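Local structure of vanadium-dependent bromoperoxidase (1QHB) at residues 143-148 with 479-484; 403-408 with 550-555. The protein catalyses the bromination of organic substrates with hydrogen peroxide and bromide, using one bound vanadate per subunit, and works as a homododecamer. One frame throughout, in Å; residues are numbered along the deposited sequence.

Interaction 1 of 2, residues 143-148 with 479-484; sequences AMPPAP and PSYGSG. With PO4 (phosphate ion), chain G.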
loop_
_atom_site.group_PDB
_atom_site.type_symbol
_atom_site.label_atom_id
_atom_site.label_comp_id
_atom_site.label_asym_id
_atom_site.label_seq_id
_atom_site.Cartn_x
_atom_site.Cartn_y
_atom_site.Cartn_z
ATOM N N ALA A 143 9.388 32.067 0.991
ATOM C CA ALA A 143 10.565 32.822 1.384
ATOM C C ALA A 143 10.512 34.309 1.075
ATOM O O ALA A 143 9.873 34.763 0.118
ATOM C CB ALA A 143 11.720 32.280 0.494
ATOM N N MET A 144 11.282 35.074 1.802
ATOM C CA MET A 144 11.493 36.506 1.512
ATOM C C MET A 144 12.980 36.608 1.163
ATOM O O MET A 144 13.791 35.824 1.666
ATOM C CB MET A 144 11.147 37.371 2.704
ATOM C CG MET A 144 9.660 37.497 3.002
ATOM S SD MET A 144 9.347 38.420 4.533
ATOM C CE MET A 144 10.054 40.014 4.127
ATOM N N PRO A 145 13.381 37.412 0.224
ATOM C CA PRO A 145 14.785 37.526 -0.147
ATOM C C PRO A 145 15.593 38.201 0.955
ATOM O O PRO A 145 15.072 38.804 1.888
ATOM C CB PRO A 145 14.734 38.372 -1.412
ATOM C CG PRO A 145 13.477 39.195 -1.308
ATOM C CD PRO A 145 12.484 38.339 -0.534
ATOM N N PRO A 146 16.918 38.083 0.902
ATOM C CA PRO A 146 17.803 38.704 1.861
ATOM C C PRO A 146 17.488 40.187 2.055
ATOM O O PRO A 146 17.328 40.889 1.063
ATOM C CB PRO A 146 19.187 38.587 1.239
ATOM C CG PRO A 146 19.108 37.532 0.162
ATOM C CD PRO A 146 17.660 37.373 -0.198
ATOM N N ALA A 147 17.514 40.675 3.301
ATOM C CA ALA A 147 17.357 42.110 3.551
ATOM C C ALA A 147 18.594 42.925 3.214
ATOM O O ALA A 147 19.694 42.415 3.141
ATOM C CB ALA A 147 17.028 42.337 5.026
ATOM N N PRO A 148 18.416 44.219 2.926
ATOM C CA PRO A 148 19.509 45.150 2.665
ATOM C C PRO A 148 20.537 45.111 3.804
ATOM O O PRO A 148 20.112 44.954 4.943
ATOM C CB PRO A 148 18.831 46.530 2.686
ATOM C CG PRO A 148 17.419 46.251 2.341
ATOM C CD PRO A 148 17.081 44.909 2.975
ATOM N N PRO A 479 11.505 41.110 15.376
ATOM C CA PRO A 479 12.334 41.609 14.325
ATOM C C PRO A 479 11.619 42.325 13.198
ATOM O O PRO A 479 10.389 42.251 13.016
ATOM C CB PRO A 479 13.106 40.374 13.823
ATOM C CG PRO A 479 13.171 39.521 15.074
ATOM C CD PRO A 479 11.737 39.634 15.602
ATOM N N SER A 480 12.441 43.093 12.461
ATOM C CA SER A 480 11.875 43.938 11.419
ATOM C C SER A 480 11.503 43.327 10.101
ATOM O O SER A 480 10.705 43.966 9.394
ATOM C CB SER A 480 12.978 45.014 11.191
ATOM O OG SER A 480 12.375 46.175 10.621
ATOM N N TYR A 481 12.058 42.180 9.687
ATOM C CA TYR A 481 11.789 41.729 8.310
ATOM C C TYR A 481 11.250 40.324 8.234
ATOM O O TYR A 481 11.965 39.414 8.624
ATOM C CB TYR A 481 13.176 41.811 7.655
ATOM C CG TYR A 481 13.251 41.473 6.190
ATOM C CD1 TYR A 481 12.954 42.453 5.257
ATOM C CD2 TYR A 481 13.645 40.219 5.730
ATOM C CE1 TYR A 481 13.022 42.198 3.914
ATOM C CE2 TYR A 481 13.699 39.930 4.360
ATOM C CZ TYR A 481 13.390 40.923 3.488
ATOM O OH TYR A 481 13.436 40.719 2.133
ATOM N N GLY A 482 10.028 40.122 7.794
ATOM C CA GLY A 482 9.155 41.132 7.302
ATOM C C GLY A 482 8.226 41.735 8.331
ATOM O O GLY A 482 8.557 41.794 9.508
ATOM N N SER A 483 7.046 42.161 7.896
ATOM C CA SER A 483 6.145 42.911 8.767
ATOM C C SER A 483 4.818 42.222 8.901
ATOM O O SER A 483 4.218 41.800 7.897
ATOM C CB SER A 483 5.983 44.331 8.108
ATOM O OG SER A 483 4.794 44.992 8.579
ATOM N N GLY A 484 4.248 42.193 10.110
ATOM C CA GLY A 484 2.942 41.607 10.331
ATOM C C GLY A 484 1.867 42.420 9.657
ATOM O O GLY A 484 0.955 41.868 9.027
HETATM P P PO4 G . 4.814 44.852 12.628
HETATM O O1 PO4 G . 5.755 45.805 13.275
HETATM O O2 PO4 G . 4.039 45.498 11.530
HETATM O O3 PO4 G . 3.899 44.313 13.648
HETATM O O4 PO4 G . 5.668 43.753 12.041
#
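The loop that leads into helix 484-499 forms one wall of the vanadate site, and from it Y481 reaches into a proline-rich loop, 143-148, where M144 and A147 enclose its ring. The M144 methyl CE lies over the centre of one ring face, 3.5 Å from the centroid and 12° off the normal; A147 CB sits over the opposite face at 3.9 Å from the centroid. Both are CH-pi contacts, and M144 SD, farther above the same face as its methyl, makes the pair a Met-aromatic contact. A turn at chi3 of M144 (62°) brings CE over the ring while SD stays beside the backbone of G482, whose CA is only 3.5 Å from CE, a tight fit. G482 follows a cis peptide bond. At the phenol end, Y481 OH donates to P145 O over 2.5 Å, a short bond that arrives above the carbonyl plane, with a C=O...O angle of 136°. H402 meets the Y481 ring edge-to-face.

Beyond G482 the chain turns to the phosphate that occupies the vanadate site: S483 OG donates to O2 at 3.1 Å, and G484 N, at the start of the helix, to O4 at 2.9 Å. S483, the N-cap residue, also accepts from the backbone N of A486 through OG. K398 binds the carbonyl oxygens of P479 and G482 as well as the phosphate. With both faces covered and the hydroxyl tied to a backbone carbonyl, the Y481 ring is probably held in position and in rotation, two residues ahead of the anion-binding S483.

Interaction 2 of 2, residues 403-408 with 550-555; sequences RRLRPE and VHYFSD. With PO4 (phosphate ion), chain G.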
loop_
_atom_site.group_PDB
_atom_site.type_symbol
_atom_site.label_atom_id
_atom_site.label_comp_id
_atom_site.label_asym_id
_atom_site.label_seq_id
_atom_site.Cartn_x
_atom_site.Cartn_y
_atom_site.Cartn_z
ATOM N N ARG A 403 16.101 37.866 11.321
ATOM C CA ARG A 403 16.348 38.617 12.524
ATOM C C ARG A 403 16.941 40.009 12.226
ATOM O O ARG A 403 17.917 40.371 12.862
ATOM C CB ARG A 403 17.273 37.798 13.456
ATOM C CG ARG A 403 16.501 36.604 14.088
ATOM C CD ARG A 403 17.418 35.677 14.840
ATOM N NE ARG A 403 18.518 35.014 14.082
ATOM C CZ ARG A 403 18.450 33.803 13.557
ATOM N NH1 ARG A 403 17.353 33.057 13.613
ATOM N NH2 ARG A 403 19.477 33.206 12.960
ATOM N N ARG A 404 16.306 40.806 11.369
ATOM C CA ARG A 404 16.737 42.157 11.045
ATOM C C ARG A 404 16.438 43.157 12.162
ATOM O O ARG A 404 15.350 43.117 12.789
ATOM C CB ARG A 404 16.146 42.644 9.735
ATOM C CG ARG A 404 16.686 44.024 9.301
ATOM C CD ARG A 404 15.944 44.524 8.075
ATOM N NE ARG A 404 16.653 45.659 7.450
ATOM C CZ ARG A 404 16.199 46.252 6.353
ATOM N NH1 ARG A 404 15.087 45.861 5.699
ATOM N NH2 ARG A 404 16.861 47.268 5.844
ATOM N N LEU A 405 17.436 44.022 12.432
ATOM C CA LEU A 405 17.252 44.997 13.496
ATOM C C LEU A 405 16.205 46.033 13.057
ATOM O O LEU A 405 16.130 46.419 11.885
ATOM C CB LEU A 405 18.538 45.709 13.940
ATOM C CG LEU A 405 19.037 46.897 13.119
ATOM C CD1 LEU A 405 20.355 47.314 13.760
ATOM C CD2 LEU A 405 19.225 46.528 11.647
ATOM N N ARG A 406 15.458 46.494 14.043
ATOM C CA ARG A 406 14.440 47.510 13.717
ATOM C C ARG A 406 15.150 48.832 13.450
ATOM O O ARG A 406 16.289 49.051 13.864
ATOM C CB ARG A 406 13.453 47.609 14.880
ATOM C CG ARG A 406 12.545 46.375 15.039
ATOM C CD ARG A 406 11.287 46.559 14.173
ATOM N NE ARG A 406 10.346 45.466 14.471
ATOM C CZ ARG A 406 9.072 45.469 14.160
ATOM N NH1 ARG A 406 8.504 46.493 13.534
ATOM N NH2 ARG A 406 8.300 44.447 14.472
ATOM N N PRO A 407 14.504 49.744 12.734
ATOM C CA PRO A 407 15.031 51.075 12.420
ATOM C C PRO A 407 15.520 51.863 13.608
ATOM O O PRO A 407 16.541 52.555 13.551
ATOM C CB PRO A 407 13.850 51.788 11.737
ATOM C CG PRO A 407 13.050 50.656 11.157
ATOM C CD PRO A 407 13.139 49.525 12.156
ATOM N N GLU A 408 14.881 51.774 14.784
ATOM C CA GLU A 408 15.359 52.472 15.955
ATOM C C GLU A 408 16.741 52.010 16.377
ATOM O O GLU A 408 17.575 52.878 16.765
ATOM C CB GLU A 408 14.391 52.281 17.126
ATOM C CG GLU A 408 14.382 50.861 17.697
ATOM C CD GLU A 408 13.066 50.606 18.381
ATOM O OE1 GLU A 408 11.972 51.009 17.857
ATOM O OE2 GLU A 408 13.111 49.987 19.447
ATOM N N VAL A 550 8.975 52.232 12.679
ATOM C CA VAL A 550 9.181 50.854 13.062
ATOM C C VAL A 550 9.465 49.864 11.956
ATOM O O VAL A 550 9.658 48.657 12.257
ATOM C CB VAL A 550 8.023 50.310 13.957
ATOM C CG1 VAL A 550 7.870 51.214 15.178
ATOM C CG2 VAL A 550 6.704 50.232 13.193
ATOM N N HIS A 551 9.541 50.293 10.713
ATOM C CA HIS A 551 9.897 49.437 9.598
ATOM C C HIS A 551 10.662 50.229 8.533
ATOM O O HIS A 551 10.514 51.464 8.459
ATOM C CB HIS A 551 8.628 48.879 8.895
ATOM C CG HIS A 551 8.233 47.585 9.565
ATOM N ND1 HIS A 551 9.077 46.507 9.642
ATOM C CD2 HIS A 551 7.149 47.273 10.284
ATOM C CE1 HIS A 551 8.467 45.554 10.327
ATOM N NE2 HIS A 551 7.309 45.989 10.747
ATOM N N TYR A 552 11.340 49.523 7.652
ATOM C CA TYR A 552 11.955 50.162 6.493
ATOM C C TYR A 552 11.133 49.902 5.254
ATOM O O TYR A 552 10.356 48.913 5.252
ATOM C CB TYR A 552 13.311 49.506 6.201
ATOM C CG TYR A 552 14.221 49.318 7.391
ATOM C CD1 TYR A 552 14.123 48.207 8.222
ATOM C CD2 TYR A 552 15.201 50.268 7.637
ATOM C CE1 TYR A 552 14.969 48.017 9.295
ATOM C CE2 TYR A 552 16.088 50.069 8.715
ATOM C CZ TYR A 552 15.946 48.961 9.520
ATOM O OH TYR A 552 16.851 48.809 10.546
ATOM N N PHE A 553 11.339 50.621 4.165
ATOM C CA PHE A 553 10.611 50.300 2.912
ATOM C C PHE A 553 10.648 48.833 2.505
ATOM O O PHE A 553 9.618 48.239 2.142
ATOM C CB PHE A 553 11.212 51.167 1.791
ATOM C CG PHE A 553 10.373 51.010 0.526
ATOM C CD1 PHE A 553 9.213 51.727 0.355
ATOM C CD2 PHE A 553 10.761 50.115 -0.479
ATOM C CE1 PHE A 553 8.441 51.592 -0.792
ATOM C CE2 PHE A 553 9.995 49.997 -1.583
ATOM C CZ PHE A 553 8.834 50.713 -1.774
ATOM N N SER A 554 11.796 48.176 2.460
ATOM C CA SER A 554 12.009 46.819 1.982
ATOM C C SER A 554 11.273 45.783 2.816
ATOM O O SER A 554 10.764 44.779 2.277
ATOM C CB SER A 554 13.510 46.459 1.937
ATOM O OG SER A 554 14.067 46.724 3.248
ATOM N N ASP A 555 11.071 45.996 4.104
ATOM C CA ASP A 555 10.306 45.148 4.953
ATOM C C ASP A 555 8.852 45.076 4.445
ATOM O O ASP A 555 8.194 44.021 4.474
ATOM C CB ASP A 555 10.156 45.749 6.379
ATOM C CG ASP A 555 11.432 45.833 7.192
ATOM O OD1 ASP A 555 12.482 45.186 6.876
ATOM O OD2 ASP A 555 11.312 46.526 8.259
HETATM P P PO4 G . 4.814 44.852 12.628
HETATM O O1 PO4 G . 5.755 45.805 13.275
HETATM O O2 PO4 G . 4.039 45.498 11.530
HETATM O O3 PO4 G . 3.899 44.313 13.648
HETATM O O4 PO4 G . 5.668 43.753 12.041
#
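Y552, R404 and P407 bury the most surface where the turn before helix 407-422 meets the turn before helix 553-574, in the helical vanadium haloperoxidase fold at the anion pocket. The Y552 ring lies between the other two. On one face the R404 guanidinium stacks flat, planes 9° apart and centres 3.8 Å apart, a cation-pi contact; on the opposite face P407 CG stands over the ring centre, 3.7 Å from the centroid, as a CH-pi contact. The R404 chain is extended from CG to NE, with CG opposite the backbone N (chi1 -175°), and this lays the guanidinium over the ring face. Y552 OH donates to L405 O, coming from above the carbonyl plane, and is also bonded to T410.

Past the ring, R404 NH1 donates to S554 OG in the guanidinium plane at 2.8 Å. NH1 also forms a salt bridge with D555 OD1, where the hydrogen bond is bent and weak; the guanidinium and carboxylate planes stand almost perpendicular. E158 of helix 153-167 takes up R404 NH2 and also S554 OG, so the buried arginine probably has its charge balanced by two carboxylates.

Closer to the anion, D555 OD2 accepts from H551 ND1 at 2.6 Å and from Y552 N, the two donors arriving from opposite faces of the carboxylate plane. The first of these bonds fixes the imidazole so that NE2 faces the phosphate, donating to O4 at 3.1 Å and weakly to O1. R406 bends at chi2 (-88°) to bring its guanidinium to the same anion: NH1 donates both to V550 O and to phosphate O1, each at 2.8 Å and near the guanidinium plane.

The two contacts lie side by side in the core of the subunit, centres about 8 Å apart, and their segments alternate along the chain: 143-148, 403-408, 479-484, 550-555. Three of these segments come just before or at the starts of helices 407-422, 484-499 and 553-574, so residues far apart in sequence converge on one phosphate. S480 joins the contacts directly, its N probably hydrogen-bonded to R404 O (2.9 Å) and its OG to D555 OD2 (2.6 Å). Interaction 1 contributes S483 and G484 to the anion, and interaction 2 contributes R406 and H551; K398, H485 and R545 complete the vanadate site.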